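Local coordinates for protein ureidoglycolate hydrolase (Arabidopsis thaliana, PDB 4PXE) that hydrolyses (S)-ureidoglycolate to glyoxylate, ammonium and carbon dioxide as a manganese-dependent homodimeric amidohydrolase of the M20 peptidase family, in plant purine breakdown, at residues P85-S91 against S200-E206; A227-A232 against D308-R314; E26-F30 against S49-V54; P139-G143 against D168-F174. One frame throughout, in Å; residues are numbered along the deposited sequence.

Interaction 1 (P85-S91 against S200-E206); sequences PAVATGS and SYFAFLE
Two neighbouring parallel strands of the catalytic-domain sheet of this M20 enzyme, 86-91 and 201-209, meet here and run together toward the manganese site, with Ala88 beside Phe204 and Thr89 beside Leu205. Both backbone polar atoms of Ala88 bond to the partner strand: its N gives a nearly straight bond to Ala203 O (2.9 Å, 174°), and its O accepts from Leu205 N. Where the chain turns a corner at Phe202, its N reaches Ala86 O, and one water links Ala86 N to Ser200 O. On the face carrying Ala88, Tyr201 lies flat under the methyl: Ala88 CB stands 3.5 Å from the ring centroid, almost on its normal, while Tyr201 OH bonds to Glu130. The Phe204 ring extends along the same face to touch Gly90. Thr89 OG1, placed beside its own carbonyl carbon (chi1 -174°), donates to Leu205 O at 2.7 Å from above the carbonyl plane. The extended Glu206 chain passes Gly90 O, with CG 3.2 Å from that oxygen, and OE1 bonds to Ser380. An alanine in place of Glu206 would probably leave the hydroxyls of Ser91 and Ser380 without their shared carboxylate and open a gap beside His378. Ser91, just before manganese ligand His92 in the chain, donates from OG to Glu206 OE2 on its anti side at 2.7 Å.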
loop_
_atom_site.group_PDB
_atom_site.type_symbol
_atom_site.label_atom_id
_atom_site.label_comp_id
_atom_site.label_asym_id
_atom_site.label_seq_id
_atom_site.Cartn_x
_atom_site.Cartn_y
_atom_site.Cartn_z
ATOM N N PRO A 85 -1.539 -46.403 -12.900
ATOM C CA PRO A 85 -1.426 -45.076 -12.282
ATOM C C PRO A 85 0.020 -44.820 -11.851
ATOM O O PRO A 85 0.641 -45.680 -11.219
ATOM C CB PRO A 85 -2.346 -45.187 -11.065
ATOM C CG PRO A 85 -3.398 -46.190 -11.496
ATOM C CD PRO A 85 -2.661 -47.185 -12.346
ATOM N N ALA A 86 0.545 -43.652 -12.213
ATOM C CA ALA A 86 1.953 -43.325 -11.989
ATOM C C ALA A 86 2.215 -42.890 -10.555
ATOM O O ALA A 86 1.293 -42.585 -9.807
ATOM C CB ALA A 86 2.392 -42.231 -12.946
ATOM N N VAL A 87 3.488 -42.890 -10.173
ATOM C CA VAL A 87 3.904 -42.276 -8.913
ATOM C C VAL A 87 4.305 -40.845 -9.217
ATOM O O VAL A 87 5.181 -40.608 -10.049
ATOM C CB VAL A 87 5.099 -43.013 -8.285
ATOM C CG1 VAL A 87 5.377 -42.484 -6.881
ATOM C CG2 VAL A 87 4.834 -44.519 -8.257
ATOM N N ALA A 88 3.649 -39.894 -8.548
ATOM C CA ALA A 88 3.861 -38.477 -8.821
ATOM C C ALA A 88 4.628 -37.788 -7.700
ATOM O O ALA A 88 4.550 -38.189 -6.541
ATOM C CB ALA A 88 2.519 -37.768 -9.055
ATOM N N THR A 89 5.365 -36.746 -8.061
ATOM C CA THR A 89 6.038 -35.922 -7.065
ATOM C C THR A 89 6.169 -34.519 -7.612
ATOM O O THR A 89 6.270 -34.331 -8.819
ATOM C CB THR A 89 7.440 -36.472 -6.700
ATOM O OG1 THR A 89 8.004 -35.699 -5.624
ATOM C CG2 THR A 89 8.383 -36.422 -7.907
ATOM N N GLY A 90 6.177 -33.520 -6.737
ATOM C CA GLY A 90 6.392 -32.174 -7.222
ATOM C C GLY A 90 6.102 -31.102 -6.202
ATOM O O GLY A 90 5.780 -31.394 -5.054
ATOM N N SER A 91 6.221 -29.858 -6.641
ATOM C CA SER A 91 6.067 -28.700 -5.766
ATOM C C SER A 91 5.907 -27.453 -6.636
ATOM O O SER A 91 5.585 -27.553 -7.827
ATOM C CB SER A 91 7.280 -28.581 -4.826
ATOM O OG SER A 91 7.000 -27.780 -3.684
ATOM N N SER A 200 -5.912 -41.457 -10.246
ATOM C CA SER A 200 -5.122 -41.431 -11.477
ATOM C C SER A 200 -3.621 -41.478 -11.180
ATOM O O SER A 200 -2.811 -41.757 -12.065
ATOM C CB SER A 200 -5.467 -40.220 -12.338
ATOM O OG SER A 200 -5.257 -39.026 -11.621
ATOM N N TYR A 201 -3.260 -41.206 -9.928
ATOM C CA TYR A 201 -1.898 -41.445 -9.463
ATOM C C TYR A 201 -1.913 -42.498 -8.360
ATOM O O TYR A 201 -2.805 -42.499 -7.512
ATOM C CB TYR A 201 -1.280 -40.159 -8.910
ATOM C CG TYR A 201 -0.864 -39.156 -9.954
ATOM C CD1 TYR A 201 -0.052 -39.526 -11.015
ATOM C CD2 TYR A 201 -1.276 -37.830 -9.872
ATOM C CE1 TYR A 201 0.342 -38.609 -11.979
ATOM C CE2 TYR A 201 -0.891 -36.895 -10.834
ATOM C CZ TYR A 201 -0.082 -37.291 -11.883
ATOM O OH TYR A 201 0.307 -36.365 -12.833
ATOM N N PHE A 202 -0.919 -43.385 -8.368
ATOM C CA PHE A 202 -0.740 -44.384 -7.316
ATOM C C PHE A 202 -0.434 -43.731 -5.967
ATOM O O PHE A 202 -0.959 -44.139 -4.934
ATOM C CB PHE A 202 0.385 -45.351 -7.720
ATOM C CG PHE A 202 0.589 -46.504 -6.771
ATOM C CD1 PHE A 202 -0.384 -47.486 -6.626
ATOM C CD2 PHE A 202 1.776 -46.638 -6.069
ATOM C CE1 PHE A 202 -0.183 -48.559 -5.772
ATOM C CE2 PHE A 202 1.982 -47.714 -5.214
ATOM C CZ PHE A 202 0.997 -48.677 -5.069
ATOM N N ALA A 203 0.417 -42.701 -5.990
ATOM C CA ALA A 203 0.730 -41.920 -4.800
ATOM C C ALA A 203 1.291 -40.595 -5.267
ATOM O O ALA A 203 1.719 -40.473 -6.418
ATOM C CB ALA A 203 1.752 -42.639 -3.932
ATOM N N PHE A 204 1.266 -39.608 -4.372
ATOM C CA PHE A 204 1.905 -38.309 -4.592
ATOM C C PHE A 204 2.837 -37.974 -3.427
ATOM O O PHE A 204 2.428 -38.019 -2.270
ATOM C CB PHE A 204 0.870 -37.180 -4.743
ATOM C CG PHE A 204 1.506 -35.824 -4.822
ATOM C CD1 PHE A 204 2.042 -35.377 -6.014
ATOM C CD2 PHE A 204 1.620 -35.022 -3.696
ATOM C CE1 PHE A 204 2.674 -34.147 -6.092
ATOM C CE2 PHE A 204 2.248 -33.796 -3.769
ATOM C CZ PHE A 204 2.775 -33.364 -4.967
ATOM N N LEU A 205 4.081 -37.616 -3.742
ATOM C CA LEU A 205 5.075 -37.258 -2.727
ATOM C C LEU A 205 5.561 -35.839 -2.944
ATOM O O LEU A 205 5.802 -35.446 -4.078
ATOM C CB LEU A 205 6.300 -38.167 -2.856
ATOM C CG LEU A 205 6.067 -39.653 -3.078
ATOM C CD1 LEU A 205 7.416 -40.344 -3.219
ATOM C CD2 LEU A 205 5.275 -40.239 -1.929
ATOM N N GLU A 206 5.746 -35.080 -1.868
ATOM C CA GLU A 206 6.352 -33.754 -1.985
ATOM C C GLU A 206 7.543 -33.606 -1.050
ATOM O O GLU A 206 7.420 -33.794 0.160
ATOM C CB GLU A 206 5.317 -32.668 -1.679
ATOM C CG GLU A 206 5.848 -31.238 -1.858
ATOM C CD GLU A 206 4.759 -30.174 -1.873
ATOM O OE1 GLU A 206 3.576 -30.478 -1.577
ATOM O OE2 GLU A 206 5.094 -29.014 -2.195
HETATM O O HOH W 1 -0.855 -41.702 -13.785
#

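Interaction 2 (A227-A232 against D308-R314); sequences AIAAPA and DIDEARR
Ala230 and Asp308 form an antiparallel hydrogen-bonded pair near the end of the pairing of strands 222-239 and 295-308, which continues through Ala232 and Thr306. Ala230 N donates to Asp308 O at 2.9 Å, from above the carbonyl plane, and the return bond from Asp308 N to Ala230 O is weak at 3.3 Å. The Asp308 carboxylate is bonded within its own segment and to Thr279. Arg313 grips it side-on, NE to OD2 at 2.8 Å and NH2 to OD1 at 2.9 Å, each nitrogen meeting its oxygen on the syn side. OD1 also takes Asp310 N in an Asx turn, from the same face as Arg313 NH2, and Thr279 OG1 bonds to OD2. Asp310 in turn caps helix 311-332: its OD1 accepts from Arg313 N through the anti lone pair. Arg314 bends back at chi2 and chi3 over the strand, laying CD 3.7 Å from Ala232 CB and bringing NH1 to 3.4 Å from Ala230 CB; NH1 bonds to Asp345 O. The apolar share falls to Ile309, whose CD1 rests 3.8 Å from Ala229 CA and is also near Ala227 CB. Strand pairing, Asx turn and N-cap thus follow one another within a few residues, a strand-to-helix junction within the region involved in dimerization, directly after substrate-binding Arg307.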
loop_
_atom_site.group_PDB
_atom_site.type_symbol
_atom_site.label_atom_id
_atom_site.label_comp_id
_atom_site.label_asym_id
_atom_site.label_seq_id
_atom_site.Cartn_x
_atom_site.Cartn_y
_atom_site.Cartn_z
ATOM N N ALA A 227 0.587 -35.285 8.682
ATOM C CA ALA A 227 -0.628 -34.505 8.520
ATOM C C ALA A 227 -0.243 -33.077 8.178
ATOM O O ALA A 227 0.883 -32.655 8.429
ATOM C CB ALA A 227 -1.456 -34.531 9.808
ATOM N N ILE A 228 -1.192 -32.349 7.605
ATOM C CA ILE A 228 -1.012 -30.943 7.260
ATOM C C ILE A 228 -2.115 -30.149 7.958
ATOM O O ILE A 228 -3.286 -30.511 7.861
ATOM C CB ILE A 228 -1.122 -30.737 5.736
ATOM C CG1 ILE A 228 -0.024 -31.517 5.002
ATOM C CG2 ILE A 228 -1.076 -29.232 5.393
ATOM C CD1 ILE A 228 -0.174 -31.511 3.491
ATOM N N ALA A 229 -1.743 -29.070 8.650
ATOM C CA ALA A 229 -2.700 -28.243 9.390
ATOM C C ALA A 229 -3.753 -27.601 8.486
ATOM O O ALA A 229 -3.554 -27.454 7.276
ATOM C CB ALA A 229 -1.960 -27.188 10.205
ATOM N N ALA A 230 -4.881 -27.236 9.098
ATOM C CA ALA A 230 -6.047 -26.725 8.385
ATOM C C ALA A 230 -5.966 -25.213 8.171
ATOM O O ALA A 230 -6.004 -24.448 9.135
ATOM C CB ALA A 230 -7.299 -27.055 9.173
ATOM N N PRO A 231 -5.864 -24.788 6.905
ATOM C CA PRO A 231 -5.662 -23.359 6.638
ATOM C C PRO A 231 -6.935 -22.612 6.246
ATOM O O PRO A 231 -7.811 -23.163 5.575
ATOM C CB PRO A 231 -4.711 -23.388 5.442
ATOM C CG PRO A 231 -5.172 -24.609 4.661
ATOM C CD PRO A 231 -5.679 -25.603 5.692
ATOM N N ALA A 232 -7.016 -21.349 6.655
ATOM C CA ALA A 232 -8.100 -20.476 6.207
ATOM C C ALA A 232 -7.587 -19.073 5.927
ATOM O O ALA A 232 -6.560 -18.658 6.465
ATOM C CB ALA A 232 -9.223 -20.422 7.245
ATOM N N ASP A 308 -4.892 -23.984 12.224
ATOM C CA ASP A 308 -4.674 -24.842 13.389
ATOM C C ASP A 308 -4.635 -26.275 12.870
ATOM O O ASP A 308 -5.240 -26.582 11.849
ATOM C CB ASP A 308 -5.817 -24.672 14.406
ATOM C CG ASP A 308 -5.451 -25.142 15.819
ATOM O OD1 ASP A 308 -4.740 -26.170 15.978
ATOM O OD2 ASP A 308 -5.893 -24.485 16.790
ATOM N N ILE A 309 -3.939 -27.154 13.579
ATOM C CA ILE A 309 -3.992 -28.574 13.248
ATOM C C ILE A 309 -5.392 -29.101 13.568
ATOM O O ILE A 309 -5.890 -30.006 12.896
ATOM C CB ILE A 309 -2.883 -29.381 13.970
ATOM C CG1 ILE A 309 -2.879 -30.844 13.495
ATOM C CG2 ILE A 309 -3.044 -29.300 15.481
ATOM C CD1 ILE A 309 -2.735 -31.023 11.986
ATOM N N ASP A 310 -6.034 -28.489 14.565
ATOM C CA ASP A 310 -7.407 -28.822 14.942
ATOM C C ASP A 310 -8.412 -27.924 14.213
ATOM O O ASP A 310 -8.458 -26.706 14.444
ATOM C CB ASP A 310 -7.588 -28.689 16.451
ATOM C CG ASP A 310 -8.902 -29.267 16.926
ATOM O OD1 ASP A 310 -9.916 -28.551 16.878
ATOM O OD2 ASP A 310 -8.922 -30.451 17.325
ATOM N N GLU A 311 -9.209 -28.527 13.340
ATOM C CA GLU A 311 -10.143 -27.793 12.486
ATOM C C GLU A 311 -11.192 -27.016 13.287
ATOM O O GLU A 311 -11.455 -25.839 13.017
ATOM C CB GLU A 311 -10.819 -28.754 11.504
ATOM C CG GLU A 311 -11.624 -28.088 10.395
ATOM C CD GLU A 311 -12.163 -29.096 9.383
ATOM O OE1 GLU A 311 -11.974 -30.314 9.594
ATOM O OE2 GLU A 311 -12.769 -28.673 8.377
ATOM N N ALA A 312 -11.773 -27.660 14.291
ATOM C CA ALA A 312 -12.782 -27.004 15.120
ATOM C C ALA A 312 -12.242 -25.768 15.853
ATOM O O ALA A 312 -12.919 -24.734 15.935
ATOM C CB ALA A 312 -13.384 -28.007 16.118
ATOM N N ARG A 313 -11.031 -25.872 16.389
ATOM C CA ARG A 313 -10.396 -24.758 17.083
ATOM C C ARG A 313 -10.159 -23.596 16.109
ATOM O O ARG A 313 -10.404 -22.426 16.439
ATOM C CB ARG A 313 -9.074 -25.219 17.686
ATOM C CG ARG A 313 -8.642 -24.490 18.936
ATOM C CD ARG A 313 -7.743 -25.374 19.784
ATOM N NE ARG A 313 -6.652 -25.951 19.002
ATOM C CZ ARG A 313 -5.966 -27.038 19.348
ATOM N NH1 ARG A 313 -6.250 -27.678 20.477
ATOM N NH2 ARG A 313 -4.992 -27.488 18.567
ATOM N N ARG A 314 -9.692 -23.936 14.909
ATOM C CA ARG A 314 -9.488 -22.967 13.826
ATOM C C ARG A 314 -10.797 -22.241 13.507
ATOM O O ARG A 314 -10.838 -21.010 13.434
ATOM C CB ARG A 314 -8.970 -23.698 12.584
ATOM C CG ARG A 314 -8.304 -22.835 11.508
ATOM C CD ARG A 314 -9.259 -22.336 10.436
ATOM N NE ARG A 314 -10.273 -23.301 10.015
ATOM C CZ ARG A 314 -10.149 -24.148 8.997
ATOM N NH1 ARG A 314 -9.028 -24.207 8.284
ATOM N NH2 ARG A 314 -11.153 -24.963 8.694
#

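Interaction 3 (E26-F30 against S49-V54)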
loop_
_atom_site.group_PDB
_atom_site.type_symbol
_atom_site.label_atom_id
_atom_site.label_comp_id
_atom_site.label_asym_id
_atom_site.label_seq_id
_atom_site.Cartn_x
_atom_site.Cartn_y
_atom_site.Cartn_z
ATOM N N GLU A 26 20.733 -20.230 -9.625
ATOM C CA GLU A 26 20.320 -19.747 -10.939
ATOM C C GLU A 26 18.833 -19.412 -10.984
ATOM O O GLU A 26 18.446 -18.346 -11.480
ATOM C CB GLU A 26 20.698 -20.745 -12.037
ATOM C CG GLU A 26 22.204 -20.800 -12.270
ATOM C CD GLU A 26 22.616 -21.736 -13.388
ATOM O OE1 GLU A 26 21.762 -22.485 -13.908
ATOM O OE2 GLU A 26 23.817 -21.727 -13.744
ATOM N N LEU A 27 18.000 -20.296 -10.447
ATOM C CA LEU A 27 16.564 -20.025 -10.448
ATOM C C LEU A 27 16.212 -18.757 -9.656
ATOM O O LEU A 27 15.299 -18.013 -10.022
ATOM C CB LEU A 27 15.774 -21.228 -9.929
ATOM C CG LEU A 27 14.302 -21.223 -10.347
ATOM C CD1 LEU A 27 14.160 -21.531 -11.834
ATOM C CD2 LEU A 27 13.495 -22.203 -9.526
ATOM N N SER A 28 16.949 -18.498 -8.580
ATOM C CA SER A 28 16.680 -17.337 -7.741
ATOM C C SER A 28 16.931 -16.011 -8.458
ATOM O O SER A 28 16.475 -14.960 -7.993
ATOM C CB SER A 28 17.499 -17.399 -6.445
ATOM O OG SER A 28 18.850 -17.015 -6.654
ATOM N N SER A 29 17.651 -16.057 -9.581
ATOM C CA SER A 29 17.899 -14.836 -10.352
ATOM C C SER A 29 16.643 -14.331 -11.062
ATOM O O SER A 29 16.582 -13.165 -11.441
ATOM C CB SER A 29 19.023 -15.055 -11.368
ATOM O OG SER A 29 18.590 -15.851 -12.453
ATOM N N PHE A 30 15.653 -15.206 -11.243
ATOM C CA PHE A 30 14.385 -14.813 -11.860
ATOM C C PHE A 30 13.480 -14.218 -10.789
ATOM O O PHE A 30 12.607 -14.885 -10.243
ATOM C CB PHE A 30 13.714 -15.999 -12.554
ATOM C CG PHE A 30 14.595 -16.684 -13.565
ATOM C CD1 PHE A 30 15.121 -15.980 -14.637
ATOM C CD2 PHE A 30 14.900 -18.027 -13.436
ATOM C CE1 PHE A 30 15.931 -16.611 -15.569
ATOM C CE2 PHE A 30 15.704 -18.661 -14.362
ATOM C CZ PHE A 30 16.226 -17.948 -15.427
ATOM N N SER A 49 10.103 -17.040 -17.146
ATOM C CA SER A 49 11.520 -17.404 -17.231
ATOM C C SER A 49 11.851 -18.637 -16.385
ATOM O O SER A 49 12.588 -19.528 -16.820
ATOM C CB SER A 49 12.402 -16.232 -16.806
ATOM O OG SER A 49 12.290 -15.163 -17.725
ATOM N N ALA A 50 11.294 -18.692 -15.183
ATOM C CA ALA A 50 11.518 -19.828 -14.294
ATOM C C ALA A 50 10.866 -21.110 -14.821
ATOM O O ALA A 50 11.461 -22.188 -14.730
ATOM C CB ALA A 50 11.020 -19.509 -12.895
ATOM N N ARG A 51 9.653 -21.001 -15.376
ATOM C CA ARG A 51 9.003 -22.157 -16.013
ATOM C C ARG A 51 9.877 -22.731 -17.125
ATOM O O ARG A 51 10.027 -23.945 -17.244
ATOM C CB ARG A 51 7.650 -21.761 -16.622
ATOM C CG ARG A 51 6.572 -21.356 -15.626
ATOM C CD ARG A 51 5.339 -20.797 -16.355
ATOM N NE ARG A 51 4.375 -20.333 -15.365
ATOM C CZ ARG A 51 3.375 -21.060 -14.887
ATOM N NH1 ARG A 51 3.147 -22.279 -15.349
ATOM N NH2 ARG A 51 2.598 -20.557 -13.942
ATOM N N ARG A 52 10.436 -21.842 -17.940
ATOM C CA ARG A 52 11.268 -22.263 -19.060
ATOM C C ARG A 52 12.530 -22.969 -18.570
ATOM O O ARG A 52 12.941 -23.978 -19.141
ATOM C CB ARG A 52 11.603 -21.068 -19.955
ATOM C CG ARG A 52 10.372 -20.471 -20.640
ATOM C CD ARG A 52 10.684 -19.161 -21.341
ATOM N NE ARG A 52 11.766 -19.285 -22.312
ATOM C CZ ARG A 52 11.591 -19.603 -23.592
ATOM N NH1 ARG A 52 10.372 -19.834 -24.057
ATOM N NH2 ARG A 52 12.635 -19.691 -24.405
ATOM N N TYR A 53 13.123 -22.445 -17.499
ATOM C CA TYR A 53 14.320 -23.033 -16.913
ATOM C C TYR A 53 14.024 -24.456 -16.447
ATOM O O TYR A 53 14.777 -25.383 -16.738
ATOM C CB TYR A 53 14.800 -22.159 -15.746
ATOM C CG TYR A 53 16.081 -22.614 -15.084
ATOM C CD1 TYR A 53 16.056 -23.565 -14.073
ATOM C CD2 TYR A 53 17.307 -22.076 -15.446
ATOM C CE1 TYR A 53 17.227 -23.978 -13.446
ATOM C CE2 TYR A 53 18.483 -22.484 -14.826
ATOM C CZ TYR A 53 18.428 -23.436 -13.827
ATOM O OH TYR A 53 19.587 -23.846 -13.206
ATOM N N VAL A 54 12.904 -24.633 -15.751
ATOM C CA VAL A 54 12.507 -25.950 -15.265
ATOM C C VAL A 54 12.161 -26.928 -16.400
ATOM O O VAL A 54 12.583 -28.086 -16.385
ATOM C CB VAL A 54 11.331 -25.850 -14.257
ATOM C CG1 VAL A 54 10.803 -27.229 -13.921
ATOM C CG2 VAL A 54 11.787 -25.137 -12.986
#
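The C-terminal part of helix 17-28 and the residues that follow, up to Phe30, lie against helix 45-60, the backbones coming nearest at Phe30 and Ala50, whose CA atoms are 6.3 Å apart. This is helix-end packing on the outer layer of the catalytic domain, with helix 105-120 adding Val105 to Leu27 and Val108 and Ile112 to Val54. The Phe30 ring is sandwiched: Ser29 OG sits over the centre of one face, while on the opposite face Ser49 CB makes a CH-pi contact 3.9 Å from the centroid. Ser29 is held there by its own bond from OG to Glu26 O, which lies in the carbonyl plane. Phe30 CE2 reaches Tyr53 CB at 3.9 Å, the two rings inclined at 63°. Leu27 comes in at the edge of the Phe30 ring with a single branch, CD1 touching Tyr53 CD1 at 3.6 Å and Ala50 CB at 3.9 Å. With CG anti to the backbone N (chi1 -177°), the Tyr53 side chain reaches across to helix 17-28, and its hydroxyl arrives beside Glu26. The carboxylate stands almost perpendicular to the phenol ring, yet its oxygen comes in at the ring edge: Tyr53 OH donates to Glu26 OE1, on the anti side, at 2.7 Å.

Interaction 4 (P139-G143 against D168-F174)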
loop_
_atom_site.group_PDB
_atom_site.type_symbol
_atom_site.label_atom_id
_atom_site.label_comp_id
_atom_site.label_asym_id
_atom_site.label_seq_id
_atom_site.Cartn_x
_atom_site.Cartn_y
_atom_site.Cartn_z
ATOM N N PRO A 139 -0.637 -17.531 -2.582
ATOM C CA PRO A 139 -1.881 -16.781 -2.831
ATOM C C PRO A 139 -1.648 -15.340 -3.277
ATOM O O PRO A 139 -2.607 -14.569 -3.356
ATOM C CB PRO A 139 -2.559 -16.788 -1.457
ATOM C CG PRO A 139 -1.416 -16.781 -0.495
ATOM C CD PRO A 139 -0.377 -17.696 -1.138
ATOM N N THR A 140 -0.404 -14.981 -3.571
ATOM C CA THR A 140 -0.011 -13.585 -3.811
ATOM C C THR A 140 -0.853 -12.817 -4.830
ATOM O O THR A 140 -1.298 -11.693 -4.560
ATOM C CB THR A 140 1.461 -13.513 -4.266
ATOM O OG1 THR A 140 2.265 -14.261 -3.346
ATOM C CG2 THR A 140 1.960 -12.062 -4.311
ATOM N N ARG A 141 -1.051 -13.400 -6.007
ATOM C CA ARG A 141 -1.643 -12.620 -7.085
ATOM C C ARG A 141 -3.161 -12.499 -6.998
ATOM O O ARG A 141 -3.691 -11.396 -7.103
ATOM C CB ARG A 141 -1.248 -13.171 -8.453
ATOM C CG ARG A 141 -1.722 -12.259 -9.576
ATOM C CD ARG A 141 -0.962 -12.467 -10.879
ATOM N NE ARG A 141 -1.345 -11.420 -11.826
ATOM C CZ ARG A 141 -0.785 -11.216 -13.012
ATOM N NH1 ARG A 141 0.193 -12.005 -13.447
ATOM N NH2 ARG A 141 -1.222 -10.214 -13.772
ATOM N N PHE A 142 -3.845 -13.626 -6.824
ATOM C CA PHE A 142 -5.308 -13.648 -6.850
ATOM C C PHE A 142 -5.952 -13.944 -5.495
ATOM O O PHE A 142 -7.176 -14.022 -5.401
ATOM C CB PHE A 142 -5.813 -14.638 -7.911
ATOM C CG PHE A 142 -5.327 -14.331 -9.301
ATOM C CD1 PHE A 142 -5.829 -13.238 -9.990
ATOM C CD2 PHE A 142 -4.371 -15.132 -9.916
ATOM C CE1 PHE A 142 -5.392 -12.937 -11.253
ATOM C CE2 PHE A 142 -3.922 -14.839 -11.189
ATOM C CZ PHE A 142 -4.439 -13.736 -11.865
ATOM N N GLY A 143 -5.144 -14.105 -4.449
ATOM C CA GLY A 143 -5.677 -14.428 -3.133
ATOM C C GLY A 143 -6.019 -15.902 -2.980
ATOM O O GLY A 143 -6.576 -16.326 -1.962
ATOM N N ASP A 168 -6.810 -9.754 -10.163
ATOM C CA ASP A 168 -5.760 -9.433 -9.196
ATOM C C ASP A 168 -5.915 -8.029 -8.623
ATOM O O ASP A 168 -6.918 -7.361 -8.875
ATOM C CB ASP A 168 -4.343 -9.692 -9.761
ATOM C CG ASP A 168 -3.951 -8.752 -10.888
ATOM O OD1 ASP A 168 -2.993 -9.090 -11.618
ATOM O OD2 ASP A 168 -4.558 -7.669 -11.043
ATOM N N GLY A 169 -4.922 -7.590 -7.857
ATOM C CA GLY A 169 -4.979 -6.293 -7.200
ATOM C C GLY A 169 -4.975 -5.115 -8.156
ATOM O O GLY A 169 -5.332 -3.996 -7.771
ATOM N N GLN A 170 -4.569 -5.356 -9.398
ATOM C CA GLN A 170 -4.534 -4.298 -10.406
ATOM C C GLN A 170 -5.675 -4.478 -11.401
ATOM O O GLN A 170 -5.645 -3.927 -12.504
ATOM C CB GLN A 170 -3.184 -4.268 -11.133
ATOM C CG GLN A 170 -2.012 -3.780 -10.276
ATOM C CD GLN A 170 -1.586 -4.787 -9.215
ATOM O OE1 GLN A 170 -1.257 -5.933 -9.527
ATOM N NE2 GLN A 170 -1.602 -4.363 -7.953
ATOM N N ASN A 171 -6.669 -5.264 -10.996
ATOM C CA ASN A 171 -7.847 -5.551 -11.812
ATOM C C ASN A 171 -7.567 -6.316 -13.109
ATOM O O ASN A 171 -8.363 -6.276 -14.043
ATOM C CB ASN A 171 -8.652 -4.270 -12.090
ATOM C CG ASN A 171 -9.347 -3.740 -10.849
ATOM O OD1 ASN A 171 -9.774 -4.509 -9.983
ATOM N ND2 ASN A 171 -9.466 -2.417 -10.755
ATOM N N VAL A 172 -6.444 -7.027 -13.165
ATOM C CA VAL A 172 -6.183 -7.911 -14.296
ATOM C C VAL A 172 -6.852 -9.257 -14.034
ATOM O O VAL A 172 -6.669 -9.848 -12.968
ATOM C CB VAL A 172 -4.670 -8.114 -14.518
ATOM C CG1 VAL A 172 -4.425 -9.032 -15.713
ATOM C CG2 VAL A 172 -3.974 -6.767 -14.706
ATOM N N SER A 173 -7.642 -9.744 -14.989
ATOM C CA SER A 173 -8.379 -10.979 -14.778
ATOM C C SER A 173 -7.431 -12.171 -14.812
ATOM O O SER A 173 -6.328 -12.078 -15.358
ATOM C CB SER A 173 -9.487 -11.163 -15.823
ATOM O OG SER A 173 -8.948 -11.448 -17.104
ATOM N N PHE A 174 -7.864 -13.278 -14.220
ATOM C CA PHE A 174 -7.104 -14.521 -14.292
ATOM C C PHE A 174 -6.879 -14.908 -15.744
ATOM O O PHE A 174 -5.776 -15.290 -16.126
ATOM C CB PHE A 174 -7.816 -15.648 -13.550
ATOM C CG PHE A 174 -7.159 -16.989 -13.724
ATOM C CD1 PHE A 174 -6.026 -17.319 -12.992
ATOM C CD2 PHE A 174 -7.654 -17.910 -14.636
ATOM C CE1 PHE A 174 -5.411 -18.540 -13.154
ATOM C CE2 PHE A 174 -7.045 -19.136 -14.806
ATOM C CZ PHE A 174 -5.921 -19.454 -14.060
HETATM O O HOH W 2 -2.537 -8.931 -6.901
#
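Right after Glu137 and Glu138, both substrate-binding and the second also a manganese ligand, the loop 139-143 is clasped to the loop that leads into helix 174-180 by a salt bridge and an aromatic pair. Arg141, extended from CG to NE, presents its side to Asp168 and sets two nitrogens on one oxygen: NE meets Asp168 OD1 at 2.9 Å through the anti lone pair, and NH2 meets the same atom at 3.0 Å, nearly along its C-O axis. The guanidinium and carboxylate are almost coplanar, 14° apart, and Arg141 NH1 turns to Leu42 O. The other oxygen, Asp168 OD2, serves its own turn, taking Gln170 N (2.8 Å) and Val172 N (2.9 Å) from opposite faces of the carboxylate. Asp168 CG occupies the cramped place between backbone N and carbonyl carbon (chi1 68°), which lets the carboxylate face both its turn and the arginine. Replacing Asp168 by an alanine would probably leave Arg141 NE and NH2 without their charged mate and the turn amides of Gln170 and Val172 without an acceptor. A water spans Arg141 O and Gly169 N. The Phe142 ring is covered by Arg141 CG over the centre of one face; toward the opposite face Phe174 points its edge, with centroids 5.6 Å apart and planes at 68°. An Asx turn within a type I beta turn, followed by the N-cap Ser173, whose OG bonds to Glu176 N, gives a loop-to-helix entry, here joined by an offset edge-to-face pair to the loop that follows the active-site glutamates.

In the fold
The four contacts lie at different distances from the dimanganese centre and do not touch one another. Interaction 1 comes closest to the metals, with the Ser91 side chain about 5 Å from a manganese ion. Interaction 2, in the region involved in dimerization, brings the Pro231 side chain to about 7 Å from the bound glyoxylate, and its nearest atoms are about 6 Å from interaction 1. Interaction 4, nested in the chain between the strands of interaction 1, follows Glu137 and Glu138 directly, though Arg141 stays about 14 Å from the glyoxylate. Interaction 3 also stays away from the site, Leu27 about 12 Å from a manganese ion, and lies 33 Å from interaction 2, centre to centre, across the chain's centre.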